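Local coordinates for protein putative PTS system, cellobiose-specific IIA component (Streptococcus mutans, PDB 3L8R) that probably serves as the IIA component of a sugar phosphotransferase system, passing a phosphoryl group on during cellobiose uptake as a magnesium-binding trimer, at residues Phe28-Asn33 against Val94-His99. Sequence-based numbering, arbitrary orientation.
Sequences FEIILN and VHAQDH
Ala96 sets its methyl group against the adjacent side chains of Ile30 and Ile31, and its small side chain is consistent with the close approach of helices 20-49 and 91-118: the axes of the two short segments pass 8.3 Å apart at 35°, running in broadly the same direction. The closer partner is Ile31, whose CG1 lies 3.3 Å from Ala96 CB. With CG1 beside the backbone N (chi1 -58°) and the chain extended beyond it, the ethyl branch lies over the alanine, and Ile31 CD1 reaches 3.6 Å from Ala96 CB. Ile31 CD1 also comes within 4.5 Å of His95 CD2, a loose approach oblique to the ring, so the predicted phosphohistidine site has an aliphatic neighbour at its CD2 side. Ile30 instead presents its methyl branch: Ile30 CG2, anti to the backbone N, sits 3.8 Å from Ala96 CB and 3.3 Å from Ala96 O, packing on the helix backbone as well as on the methyl group. No hydrogen bond links the segments, and apolar packing carries the contact. One turn on, His99 ND1 is hydrogen-bonded to Ser34 OG, a polar link between the same two helices. Within the chain's three-helix bundle, helix 53-82 packs beside this interface, with Ala73 touching Ile30 and Gln74 touching Gln97. Helix 91-118 also faces the trimer centre, where Asp98 approaches Asp98 of both other subunits, consistent with the predicted shared magnesium site, while His95 packs on Gln74 of the second subunit.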
loop_
_atom_site.group_PDB
_atom_site.type_symbol
_atom_site.label_atom_id
_atom_site.label_comp_id
_atom_site.label_asym_id
_atom_site.label_seq_id
_atom_site.Cartn_x
_atom_site.Cartn_y
_atom_site.Cartn_z
ATOM N N PHE A 28 14.007 9.390 6.275
ATOM C CA PHE A 28 15.001 8.525 5.724
ATOM C C PHE A 28 15.129 7.311 6.593
ATOM O O PHE A 28 15.367 6.199 6.105
ATOM C CB PHE A 28 16.331 9.276 5.469
ATOM C CG PHE A 28 16.494 9.679 4.028
ATOM C CD1 PHE A 28 16.676 8.683 3.030
ATOM C CD2 PHE A 28 16.396 11.032 3.643
ATOM C CE1 PHE A 28 16.774 9.025 1.680
ATOM C CE2 PHE A 28 16.500 11.416 2.288
ATOM C CZ PHE A 28 16.695 10.404 1.296
ATOM N N GLU A 29 14.907 7.524 7.878
ATOM C CA GLU A 29 14.848 6.447 8.840
ATOM C C GLU A 29 13.746 5.451 8.459
ATOM O O GLU A 29 13.945 4.228 8.469
ATOM C CB GLU A 29 14.550 7.046 10.213
ATOM C CG GLU A 29 15.052 6.206 11.346
ATOM C CD GLU A 29 14.724 6.767 12.701
ATOM O OE1 GLU A 29 14.229 7.915 12.795
ATOM O OE2 GLU A 29 14.967 6.042 13.684
ATOM N N ILE A 30 12.587 5.981 8.097
ATOM C CA ILE A 30 11.469 5.169 7.682
ATOM C C ILE A 30 11.787 4.430 6.363
ATOM O O ILE A 30 11.776 3.205 6.321
ATOM C CB ILE A 30 10.165 6.025 7.626
ATOM C CG1 ILE A 30 9.769 6.485 9.052
ATOM C CG2 ILE A 30 9.039 5.244 6.926
ATOM C CD1 ILE A 30 8.712 7.611 9.100
ATOM N N ILE A 31 12.120 5.147 5.306
ATOM C CA ILE A 31 12.562 4.503 4.058
ATOM C C ILE A 31 13.680 3.470 4.208
ATOM O O ILE A 31 13.562 2.367 3.678
ATOM C CB ILE A 31 13.055 5.542 3.055
ATOM C CG1 ILE A 31 11.951 6.542 2.765
ATOM C CG2 ILE A 31 13.435 4.875 1.794
ATOM C CD1 ILE A 31 12.415 7.898 2.360
ATOM N N LEU A 32 14.774 3.809 4.902
ATOM C CA LEU A 32 15.859 2.820 5.024
ATOM C C LEU A 32 15.449 1.563 5.760
ATOM O O LEU A 32 15.737 0.461 5.296
ATOM C CB LEU A 32 17.147 3.380 5.674
ATOM C CG LEU A 32 17.908 4.234 4.645
ATOM C CD1 LEU A 32 18.773 5.319 5.322
ATOM C CD2 LEU A 32 18.717 3.348 3.678
ATOM N N ASN A 33 14.808 1.732 6.919
ATOM C CA ASN A 33 14.409 0.568 7.691
ATOM C C ASN A 33 13.273 -0.203 7.067
ATOM O O ASN A 33 13.226 -1.432 7.153
ATOM C CB ASN A 33 14.091 0.938 9.129
ATOM C CG ASN A 33 15.340 1.319 9.907
ATOM O OD1 ASN A 33 16.371 0.645 9.812
ATOM N ND2 ASN A 33 15.251 2.394 10.692
ATOM N N VAL A 94 5.707 11.470 2.263
ATOM C CA VAL A 94 4.662 10.678 1.647
ATOM C C VAL A 94 5.260 9.364 1.173
ATOM O O VAL A 94 4.648 8.271 1.315
ATOM C CB VAL A 94 4.016 11.392 0.476
ATOM C CG1 VAL A 94 2.850 10.571 -0.098
ATOM C CG2 VAL A 94 3.538 12.785 0.897
ATOM N N HIS A 95 6.471 9.449 0.653
ATOM C CA HIS A 95 7.062 8.320 -0.038
ATOM C C HIS A 95 7.478 7.322 0.984
ATOM O O HIS A 95 7.201 6.154 0.831
ATOM C CB HIS A 95 8.281 8.771 -0.820
ATOM C CG HIS A 95 8.977 7.656 -1.532
ATOM N ND1 HIS A 95 8.331 6.840 -2.432
ATOM C CD2 HIS A 95 10.269 7.258 -1.516
ATOM C CE1 HIS A 95 9.188 5.953 -2.910
ATOM N NE2 HIS A 95 10.373 6.182 -2.366
ATOM N N ALA A 96 8.145 7.813 2.041
ATOM C CA ALA A 96 8.511 7.028 3.209
ATOM C C ALA A 96 7.301 6.341 3.885
ATOM O O ALA A 96 7.326 5.134 4.130
ATOM C CB ALA A 96 9.260 7.915 4.192
ATOM N N GLN A 97 6.238 7.100 4.161
ATOM C CA GLN A 97 5.023 6.500 4.644
ATOM C C GLN A 97 4.486 5.449 3.695
ATOM O O GLN A 97 3.966 4.418 4.153
ATOM C CB GLN A 97 3.973 7.554 4.929
ATOM C CG GLN A 97 4.339 8.519 6.077
ATOM C CD GLN A 97 3.267 9.577 6.281
ATOM O OE1 GLN A 97 3.456 10.751 5.915
ATOM N NE2 GLN A 97 2.112 9.161 6.805
ATOM N N ASP A 98 4.623 5.643 2.386
ATOM C CA ASP A 98 4.056 4.636 1.478
ATOM C C ASP A 98 4.951 3.393 1.584
ATOM O O ASP A 98 4.500 2.264 1.431
ATOM C CB ASP A 98 4.065 5.073 0.004
ATOM C CG ASP A 98 3.051 6.139 -0.345
ATOM O OD1 ASP A 98 1.911 6.263 0.256
ATOM O OD2 ASP A 98 3.410 6.905 -1.284
ATOM N N HIS A 99 6.239 3.595 1.803
ATOM C CA HIS A 99 7.127 2.459 1.875
ATOM C C HIS A 99 6.831 1.698 3.155
ATOM O O HIS A 99 6.691 0.465 3.135
ATOM C CB HIS A 99 8.583 2.916 1.825
ATOM C CG HIS A 99 9.448 2.033 0.986
ATOM N ND1 HIS A 99 9.822 0.755 1.386
ATOM C CD2 HIS A 99 9.978 2.223 -0.253
ATOM C CE1 HIS A 99 10.537 0.197 0.418
ATOM N NE2 HIS A 99 10.656 1.069 -0.577
#